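Local coordinates for protein beta-agarase B (Zobellia galactanivorans, PDB 4ATF) that hydrolyses the beta-1,4-galactosidic linkages of agarose at random along the chain, with retention of anomeric configuration, giving mainly tetramers, at residues W29-I34 with R300-V305; V107-Y112 with R206-L211. The protein carries 1 engineered substitution. All coordinates share one frame; numbering follows the deposited sequence.

How the contacts relate
The centres of the two contacts are about 13 Å apart, on the same side of the chain's centre and away from the substrate-binding and sodium sites. Contact 1 pairs strand 27-31, near the N-terminus of the modelled chain, with strand 293-306, near its C-terminus. Contact 2, whose segments both come between those of contact 1 in sequence, sets the loop entering strand 111-118 against the turn between strands 199-207 and 210-215. The contacts meet directly: Tyr302 N lies 2.9 Å from Tyr112 O, and Lys303 NZ 2.7 Å from Val108 O, both probable hydrogen bonds. Strand 111-118, neighbour of strand 293-306, continues the pairing to strand 199-207 in the GH16 beta-sandwich.

Contact 1 (W29-I34 with R300-V305); sequences WEFQEI and RIYKPV
Glu30 O is gripped by two donors of different origin. Lys303 N supplies the sheet bond at 3.0 Å, while Gln32 NE2 comes from the opposite face of the carbonyl plane at 2.9 Å, nearly straight but standing 58° out of that plane. The same NE2 also donates to Glu30 OE1, on its anti lone pair; both acceptors lie close to the amide plane, and the two bonds together hold the rotation of the amide. The bend at Gln32 chi2 (-58°) folds the amide back toward Glu30 and lays CD 3.6 Å from Lys303 CG.

Glu30 N to Lys303 O (2.8 Å) completes the hydrogen-bonded antiparallel pair, and Gln32 N to Ile301 O adds a further backbone bond. Trp29 with Pro304 and Phe31 with Tyr302 form the flanking non-hydrogen-bonded pairs, with these four side chains on one face of the sheet. There the Phe31 edge is directed at the face of Tyr302 in an offset edge-to-face pair, planes at 68° and centroids 5.7 Å apart. Trp29 brings the six-membered part of its indole to the proline, CZ3 lying 3.6 Å from Pro304 CD, with Pro304 CB over one ring face near the rim. Val305 CG1 packs against Glu30 CB, 3.8 Å away.

The polar ends on the aromatic face are taken up by the N-terminal segment: Tyr302 OH bonds to Lys15 O and Trp29 NE1 to Ala21 O. Strand 27-31 borders one side of strand 293-306 here; strand 111-118 borders the other, through backbone bonds from Tyr302 to Tyr112 and Arg300 to Glu114.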
ATOM      1  N   TRP A  29      19.746   4.552  12.823  1.00 19.08           N
ATOM      2  CA  TRP A  29      18.294   4.740  12.547  1.00 17.45           C
ATOM      3  C   TRP A  29      17.587   5.282  13.801  1.00 19.31           C
ATOM      4  O   TRP A  29      17.666   4.673  14.923  1.00 19.84           O
ATOM      5  CB  TRP A  29      17.626   3.416  12.105  1.00 16.19           C
ATOM      6  CG  TRP A  29      18.105   2.931  10.801  1.00 14.81           C
ATOM      7  CD1 TRP A  29      19.063   1.934  10.541  1.00 16.69           C
ATOM      8  CD2 TRP A  29      17.779   3.507   9.542  1.00 13.92           C
ATOM      9  NE1 TRP A  29      19.235   1.803   9.169  1.00 14.97           N
ATOM     10  CE2 TRP A  29      18.477   2.771   8.537  1.00 14.22           C
ATOM     11  CE3 TRP A  29      16.905   4.559   9.160  1.00 12.87           C
ATOM     12  CZ2 TRP A  29      18.348   3.063   7.155  1.00 12.86           C
ATOM     13  CZ3 TRP A  29      16.749   4.846   7.799  1.00 12.12           C
ATOM     14  CH2 TRP A  29      17.470   4.069   6.797  1.00 13.82           C
ATOM     15  N   GLU A  30      16.876   6.398  13.610  1.00 19.51           N
ATOM     16  CA  GLU A  30      16.153   7.074  14.711  1.00 19.86           C
ATOM     17  C   GLU A  30      14.654   6.838  14.561  1.00 19.03           C
ATOM     18  O   GLU A  30      14.054   7.216  13.541  1.00 18.09           O
ATOM     19  CB  GLU A  30      16.434   8.578  14.683  1.00 20.09           C
ATOM     20  CG  GLU A  30      15.742   9.393  15.868  1.00 21.68           C
ATOM     21  CD  GLU A  30      15.817  10.897  15.575  0.70 24.14           C
ATOM     22  OE1 GLU A  30      14.973  11.475  14.803  0.70 24.95           O
ATOM     23  OE2 GLU A  30      16.805  11.460  16.041  0.70 22.32           O
ATOM     24  N   PHE A  31      14.064   6.219  15.581  1.00 19.16           N
ATOM     25  CA  PHE A  31      12.618   5.884  15.623  1.00 18.13           C
ATOM     26  C   PHE A  31      11.789   7.180  15.654  1.00 18.06           C
ATOM     27  O   PHE A  31      12.075   8.100  16.457  1.00 18.21           O
ATOM     28  CB  PHE A  31      12.386   5.050  16.878  1.00 18.49           C
ATOM     29  CG  PHE A  31      10.928   4.663  17.114  1.00 18.90           C
ATOM     30  CD1 PHE A  31      10.336   3.591  16.430  1.00 17.80           C
ATOM     31  CD2 PHE A  31      10.159   5.380  18.028  1.00 19.67           C
ATOM     32  CE1 PHE A  31       8.987   3.233  16.630  1.00 16.15           C
ATOM     33  CE2 PHE A  31       8.735   5.013  18.240  1.00 19.41           C
ATOM     34  CZ  PHE A  31       8.206   3.934  17.545  1.00 17.95           C
ATOM     35  N   GLN A  32      10.790   7.244  14.791  1.00 16.09           N
ATOM     36  CA  GLN A  32       9.886   8.372  14.650  1.00 17.25           C
ATOM     37  C   GLN A  32       8.631   8.088  15.429  1.00 17.57           C
ATOM     38  O   GLN A  32       8.061   6.998  15.359  1.00 17.79           O
ATOM     39  CB  GLN A  32       9.566   8.665  13.153  1.00 17.14           C
ATOM     40  CG  GLN A  32      10.843   8.967  12.296  1.00 16.61           C
ATOM     41  CD  GLN A  32      11.650  10.152  12.818  1.00 19.68           C
ATOM     42  OE1 GLN A  32      11.224  11.263  12.718  1.00 20.63           O
ATOM     43  NE2 GLN A  32      12.867   9.896  13.323  1.00 17.81           N
ATOM     44  N   GLU A  33       8.201   9.087  16.195  1.00 18.60           N
ATOM     45  CA  GLU A  33       7.062   8.936  17.113  1.00 19.72           C
ATOM     46  C   GLU A  33       5.741   8.868  16.362  1.00 18.77           C
ATOM     47  O   GLU A  33       4.738   8.440  16.914  1.00 19.42           O
ATOM     48  CB  GLU A  33       7.062  10.044  18.172  1.00 21.28           C
ATOM     49  CG  GLU A  33       8.201   9.919  19.235  0.70 24.14           C
ATOM     50  CD  GLU A  33       8.095   8.675  20.108  0.70 26.44           C
ATOM     51  OE1 GLU A  33       6.982   8.138  20.303  0.50 26.26           O
ATOM     52  OE2 GLU A  33       9.154   8.213  20.583  0.50 28.34           O
ATOM     53  N   ILE A  34       5.738   9.195  15.084  1.00 17.99           N
ATOM     54  CA  ILE A  34       4.531   8.893  14.272  1.00 17.12           C
ATOM     55  C   ILE A  34       4.271   7.391  13.957  1.00 16.66           C
ATOM     56  O   ILE A  34       3.184   7.024  13.471  1.00 16.98           O
ATOM     57  CB  ILE A  34       4.516   9.730  13.001  1.00 18.34           C
ATOM     58  CG1 ILE A  34       5.788   9.438  12.168  1.00 18.83           C
ATOM     59  CG2 ILE A  34       4.363  11.278  13.408  1.00 19.96           C
ATOM     60  CD1 ILE A  34       5.683   9.935  10.699  1.00 23.91           C
ATOM     61  N   ARG A 300       6.255   1.023  11.486  1.00 11.75           N
ATOM     62  CA  ARG A 300       7.347   1.697  12.161  1.00 12.13           C
ATOM     63  C   ARG A 300       8.111   2.480  11.092  1.00 12.99           C
ATOM     64  O   ARG A 300       8.231   2.038   9.927  1.00 12.62           O
ATOM     65  CB  ARG A 300       8.219   0.685  12.936  1.00 13.29           C
ATOM     66  CG  ARG A 300       9.046  -0.317  12.046  1.00 12.15           C
ATOM     67  CD  ARG A 300       9.609  -1.417  13.017  1.00 11.53           C
ATOM     68  NE  ARG A 300      10.497  -2.324  12.256  1.00 10.63           N
ATOM     69  CZ  ARG A 300      11.777  -2.579  12.588  1.00 11.84           C
ATOM     70  NH1 ARG A 300      12.341  -2.085  13.715  1.00 12.72           N
ATOM     71  NH2 ARG A 300      12.503  -3.416  11.827  1.00 12.45           N
ATOM     72  N   ILE A 301       8.603   3.643  11.492  1.00 12.40           N
ATOM     73  CA  ILE A 301       9.168   4.633  10.601  1.00 12.53           C
ATOM     74  C   ILE A 301      10.487   5.135  11.241  1.00 13.15           C
ATOM     75  O   ILE A 301      10.504   5.504  12.424  1.00 13.32           O
ATOM     76  CB  ILE A 301       8.207   5.851  10.470  1.00 13.48           C
ATOM     77  CG1 ILE A 301       6.874   5.414   9.791  1.00 13.58           C
ATOM     78  CG2 ILE A 301       8.926   6.975   9.730  1.00 13.21           C
ATOM     79  CD1 ILE A 301       5.565   6.121  10.342  1.00 17.06           C
ATOM     80  N   TYR A 302      11.586   5.110  10.478  1.00 13.40           N
ATOM     81  CA  TYR A 302      12.904   5.527  11.005  1.00 13.94           C
ATOM     82  C   TYR A 302      13.572   6.499  10.041  1.00 15.05           C
ATOM     83  O   TYR A 302      13.398   6.397   8.811  1.00 14.89           O
ATOM     84  CB  TYR A 302      13.851   4.317  11.182  1.00 14.14           C
ATOM     85  CG  TYR A 302      13.413   3.345  12.220  1.00 13.39           C
ATOM     86  CD1 TYR A 302      12.400   2.398  11.950  1.00 13.86           C
ATOM     87  CD2 TYR A 302      14.003   3.360  13.484  1.00 14.39           C
ATOM     88  CE1 TYR A 302      11.981   1.512  12.920  1.00 13.70           C
ATOM     89  CE2 TYR A 302      13.587   2.443  14.494  1.00 16.38           C
ATOM     90  CZ  TYR A 302      12.593   1.520  14.172  1.00 16.71           C
ATOM     91  OH  TYR A 302      12.191   0.616  15.149  1.00 18.26           O
ATOM     92  N   LYS A 303      14.351   7.431  10.594  1.00 15.30           N
ATOM     93  CA  LYS A 303      15.156   8.379   9.778  1.00 15.79           C
ATOM     94  C   LYS A 303      16.621   8.162  10.119  1.00 14.80           C
ATOM     95  O   LYS A 303      16.946   7.900  11.284  1.00 16.03           O
ATOM     96  CB  LYS A 303      14.717   9.860  10.087  1.00 15.63           C
ATOM     97  CG  LYS A 303      13.185  10.086   9.577  1.00 17.27           C
ATOM     98  CD  LYS A 303      12.934  11.437   8.857  1.00 21.40           C
ATOM     99  CE  LYS A 303      13.647  11.432   7.622  1.00 21.07           C
ATOM    100  NZ  LYS A 303      13.059  12.086   6.492  1.00 16.61           N
ATOM    101  N   PRO A 304      17.508   8.215   9.123  1.00 15.82           N
ATOM    102  CA  PRO A 304      18.958   8.073   9.437  1.00 16.32           C
ATOM    103  C   PRO A 304      19.523   9.371  10.012  1.00 17.74           C
ATOM    104  O   PRO A 304      19.292  10.453   9.406  1.00 19.03           O
ATOM    105  CB  PRO A 304      19.575   7.772   8.083  1.00 18.25           C
ATOM    106  CG  PRO A 304      18.615   8.378   7.045  1.00 15.97           C
ATOM    107  CD  PRO A 304      17.228   8.419   7.689  1.00 15.23           C
ATOM    108  N   VAL A 305      20.235   9.294  11.151  0.80 16.81           N
ATOM    109  CA  VAL A 305      20.869  10.467  11.782  0.80 17.55           C
ATOM    110  C   VAL A 305      22.341  10.182  12.111  0.80 19.28           C
ATOM    111  O   VAL A 305      22.753   9.014  12.222  0.80 16.89           O
ATOM    112  CB  VAL A 305      20.088  10.934  13.039  0.80 17.64           C
ATOM    113  CG1 VAL A 305      18.549  11.085  12.691  0.80 17.01           C
ATOM    114  CG2 VAL A 305      20.162   9.908  14.110  0.80 17.19           C
TER

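Contact 2 (V107-Y112 with R206-L211); sequences VVYPVY and RDPWHL
A type I beta turn, Asp207 to His210, links antiparallel strands 199-207 and 210-215, and its entrance packs against the cis-proline loop that leads into strand 111-118. Tyr109 and Pro110, joined by the cis peptide, make the contact from the loop side; no hydrogen bond crosses it. Pro208 CD sits over the centre of the Tyr109 ring, 3.8 Å from the centroid and 12° off the normal, a CH-pi contact. Pro208 CG lies toward the phenol end, 3.8 Å from Tyr109 CZ. Asp207 C lies over the same face toward the rim, and Asp207 CA is 3.6 Å from Tyr109 CD1. With chi1 at 69°, CG of Tyr109 stands between its backbone N and carbonyl carbon, and the ring lies along the backbone from Asp207 to Pro208. Pro110 adds a smaller touch, CB at 3.6 Å from Arg206 O.

Bonds within the turn probably help hold its shape. Asp207 OD1 accepts from Trp209 N at 2.9 Å, an Asx turn, whereas OD2 receives both NE and NH2 of Arg206 in a side-on salt bridge, with the NE bond at 2.9 Å and the carboxylate at the edge of the guanidinium plane. With the Tyr109 ring cut back to an alanine here, Pro208 loses the face it rests on, which is likely to leave a gap between loop and turn.

Tyr109 also meets the ring of Trp205 on strand 199-207, planes at about 60°. Beyond the loop, Val111 shares backbone bonding with Trp205, which starts the pairing of strand 111-118 with strand 199-207, while Pro110 touches Pro304 of strand 293-306.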
ATOM      1  N   VAL A 107       5.756  12.023   5.357  1.00 12.41           N
ATOM      2  CA  VAL A 107       7.137  11.589   5.463  1.00 12.88           C
ATOM      3  C   VAL A 107       7.894  11.943   4.176  1.00 12.39           C
ATOM      4  O   VAL A 107       7.304  12.063   3.107  1.00 11.79           O
ATOM      5  CB  VAL A 107       7.232  10.056   5.658  1.00 12.35           C
ATOM      6  CG1 VAL A 107       6.732   9.691   7.061  1.00 14.86           C
ATOM      7  CG2 VAL A 107       6.498   9.293   4.553  1.00 12.61           C
ATOM      8  N   VAL A 108       9.211  12.039   4.268  1.00 12.04           N
ATOM      9  CA  VAL A 108       9.979  12.259   3.051  1.00 11.64           C
ATOM     10  C   VAL A 108      11.294  11.505   3.128  1.00 11.51           C
ATOM     11  O   VAL A 108      11.808  11.259   4.260  1.00 11.35           O
ATOM     12  CB  VAL A 108      10.172  13.784   2.852  1.00 11.62           C
ATOM     13  CG1 VAL A 108      11.100  14.398   3.977  1.00 11.94           C
ATOM     14  CG2 VAL A 108      10.584  14.160   1.331  1.00 12.30           C
ATOM     15  N   TYR A 109      11.905  11.215   1.970  1.00 11.15           N
ATOM     16  CA  TYR A 109      13.275  10.605   1.941  1.00 11.14           C
ATOM     17  C   TYR A 109      14.272  11.505   2.735  1.00 11.95           C
ATOM     18  O   TYR A 109      14.087  12.752   2.789  1.00 12.17           O
ATOM     19  CB  TYR A 109      13.800  10.441   0.491  1.00 10.37           C
ATOM     20  CG  TYR A 109      14.102  11.753  -0.155  1.00 10.80           C
ATOM     21  CD1 TYR A 109      15.398  12.370  -0.010  1.00 11.07           C
ATOM     22  CD2 TYR A 109      13.123  12.436  -0.832  1.00 10.31           C
ATOM     23  CE1 TYR A 109      15.660  13.647  -0.527  1.00 10.43           C
ATOM     24  CE2 TYR A 109      13.351  13.723  -1.307  1.00 10.43           C
ATOM     25  CZ  TYR A 109      14.623  14.293  -1.192  1.00 12.09           C
ATOM     26  OH  TYR A 109      14.823  15.530  -1.698  1.00 17.89           O
ATOM     27  N   PRO A 110      15.330  10.921   3.344  1.00 11.70           N
ATOM     28  CA  PRO A 110      15.586   9.480   3.493  1.00 11.90           C
ATOM     29  C   PRO A 110      14.688   8.961   4.623  1.00 11.57           C
ATOM     30  O   PRO A 110      14.590   9.591   5.708  1.00 11.24           O
ATOM     31  CB  PRO A 110      17.089   9.400   3.891  1.00 12.73           C
ATOM     32  CG  PRO A 110      17.354  10.714   4.680  1.00 12.24           C
ATOM     33  CD  PRO A 110      16.446  11.755   3.883  1.00 13.06           C
ATOM     34  N   VAL A 111      14.018   7.828   4.385  1.00 10.20           N
ATOM     35  CA  VAL A 111      13.111   7.303   5.419  1.00 11.04           C
ATOM     36  C   VAL A 111      12.893   5.791   5.173  1.00 10.97           C
ATOM     37  O   VAL A 111      12.778   5.345   4.014  1.00 11.86           O
ATOM     38  CB  VAL A 111      11.721   8.028   5.441  1.00 11.29           C
ATOM     39  CG1 VAL A 111      10.943   7.886   4.058  1.00  9.93           C
ATOM     40  CG2 VAL A 111      10.884   7.675   6.691  1.00 12.50           C
ATOM     41  N   TYR A 112      12.873   5.016   6.239  1.00 10.70           N
ATOM     42  CA  TYR A 112      12.622   3.567   6.151  1.00 11.78           C
ATOM     43  C   TYR A 112      11.258   3.377   6.821  1.00 11.11           C
ATOM     44  O   TYR A 112      11.096   3.803   7.982  1.00 11.63           O
ATOM     45  CB  TYR A 112      13.669   2.757   6.991  1.00 12.21           C
ATOM     46  CG  TYR A 112      13.381   1.263   6.878  1.00 12.15           C
ATOM     47  CD1 TYR A 112      13.538   0.632   5.640  1.00 11.55           C
ATOM     48  CD2 TYR A 112      12.875   0.524   7.954  1.00 12.05           C
ATOM     49  CE1 TYR A 112      13.202  -0.744   5.451  1.00 14.12           C
ATOM     50  CE2 TYR A 112      12.548  -0.886   7.793  1.00 11.32           C
ATOM     51  CZ  TYR A 112      12.704  -1.488   6.515  1.00 13.01           C
ATOM     52  OH  TYR A 112      12.379  -2.796   6.266  1.00 13.14           O
ATOM     53  N   ARG A 206      15.332   6.270  -0.251  1.00 10.38           N
ATOM     54  CA  ARG A 206      16.628   6.892   0.132  1.00 11.07           C
ATOM     55  C   ARG A 206      16.758   8.341  -0.433  1.00 11.74           C
ATOM     56  O   ARG A 206      17.228   9.268   0.275  1.00  9.82           O
ATOM     57  CB  ARG A 206      17.802   6.023  -0.336  1.00  9.86           C
ATOM     58  CG  ARG A 206      19.211   6.530   0.133  1.00 10.97           C
ATOM     59  CD  ARG A 206      20.281   5.666  -0.602  1.00 14.92           C
ATOM     60  NE  ARG A 206      20.505   6.098  -1.987  1.00 15.07           N
ATOM     61  CZ  ARG A 206      21.313   5.503  -2.868  1.00 18.15           C
ATOM     62  NH1 ARG A 206      22.000   4.391  -2.511  1.00 17.83           N
ATOM     63  NH2 ARG A 206      21.447   6.043  -4.104  1.00 14.09           N
ATOM     64  N   ASP A 207      16.341   8.536  -1.687  1.00 10.77           N
ATOM     65  CA  ASP A 207      16.431   9.825  -2.323  1.00 11.25           C
ATOM     66  C   ASP A 207      15.435   9.753  -3.502  1.00 11.06           C
ATOM     67  O   ASP A 207      14.848   8.700  -3.717  1.00 11.86           O
ATOM     68  CB  ASP A 207      17.893  10.174  -2.799  1.00 11.66           C
ATOM     69  CG  ASP A 207      18.519   9.096  -3.731  1.00 14.51           C
ATOM     70  OD1 ASP A 207      18.097   8.971  -4.924  1.00 12.77           O
ATOM     71  OD2 ASP A 207      19.483   8.414  -3.305  1.00 13.03           O
ATOM     72  N   PRO A 208      15.263  10.836  -4.288  1.00 11.34           N
ATOM     73  CA  PRO A 208      14.255  10.800  -5.402  1.00 11.27           C
ATOM     74  C   PRO A 208      14.477   9.726  -6.481  1.00 11.82           C
ATOM     75  O   PRO A 208      13.545   9.439  -7.277  1.00 13.54           O
ATOM     76  CB  PRO A 208      14.393  12.222  -6.035  1.00 10.44           C
ATOM     77  CG  PRO A 208      14.827  13.119  -4.791  1.00 11.94           C
ATOM     78  CD  PRO A 208      15.840  12.194  -4.071  1.00 10.19           C
ATOM     79  N   TRP A 209      15.674   9.122  -6.511  1.00 11.15           N
ATOM     80  CA  TRP A 209      16.045   8.150  -7.561  1.00 11.31           C
ATOM     81  C   TRP A 209      16.375   6.728  -7.065  1.00 11.36           C
ATOM     82  O   TRP A 209      16.942   5.909  -7.815  1.00 13.50           O
ATOM     83  CB  TRP A 209      17.180   8.699  -8.415  1.00 11.66           C
ATOM     84  CG  TRP A 209      16.828  10.025  -9.070  1.00 11.91           C
ATOM     85  CD1 TRP A 209      17.347  11.260  -8.763  1.00 12.77           C
ATOM     86  CD2 TRP A 209      15.835  10.243 -10.110  1.00 11.19           C
ATOM     87  NE1 TRP A 209      16.763  12.249  -9.608  1.00 14.91           N
ATOM     88  CE2 TRP A 209      15.809  11.640 -10.392  1.00 12.16           C
ATOM     89  CE3 TRP A 209      14.933   9.378 -10.791  1.00 10.54           C
ATOM     90  CZ2 TRP A 209      14.972  12.196 -11.367  1.00 13.42           C
ATOM     91  CZ3 TRP A 209      14.079   9.930 -11.759  1.00 12.81           C
ATOM     92  CH2 TRP A 209      14.136  11.326 -12.054  1.00 13.84           C
ATOM     93  N   HIS A 210      16.045   6.420  -5.805  1.00 11.62           N
ATOM     94  CA  HIS A 210      16.567   5.178  -5.215  1.00 10.72           C
ATOM     95  C   HIS A 210      15.580   4.633  -4.165  1.00 11.09           C
ATOM     96  O   HIS A 210      15.359   5.272  -3.122  1.00 10.76           O
ATOM     97  CB  HIS A 210      17.998   5.392  -4.571  1.00 10.95           C
ATOM     98  CG  HIS A 210      18.698   4.107  -4.272  1.00 11.48           C
ATOM     99  ND1 HIS A 210      18.505   3.394  -3.107  1.00 17.66           N
ATOM    100  CD2 HIS A 210      19.556   3.384  -5.017  1.00 12.92           C
ATOM    101  CE1 HIS A 210      19.250   2.289  -3.130  1.00 13.94           C
ATOM    102  NE2 HIS A 210      19.895   2.262  -4.287  1.00 19.23           N
ATOM    103  N   LEU A 211      15.030   3.439  -4.445  1.00 10.93           N
ATOM    104  CA  LEU A 211      14.078   2.720  -3.528  1.00 11.67           C
ATOM    105  C   LEU A 211      14.660   1.334  -3.283  1.00 11.22           C
ATOM    106  O   LEU A 211      15.156   0.721  -4.210  1.00 13.05           O
ATOM    107  CB  LEU A 211      12.689   2.541  -4.213  1.00 10.82           C
ATOM    108  CG  LEU A 211      11.972   3.840  -4.641  1.00 10.91           C
ATOM    109  CD1 LEU A 211      10.636   3.504  -5.452  1.00 12.36           C
ATOM    110  CD2 LEU A 211      11.702   4.733  -3.379  1.00 12.32           C
TER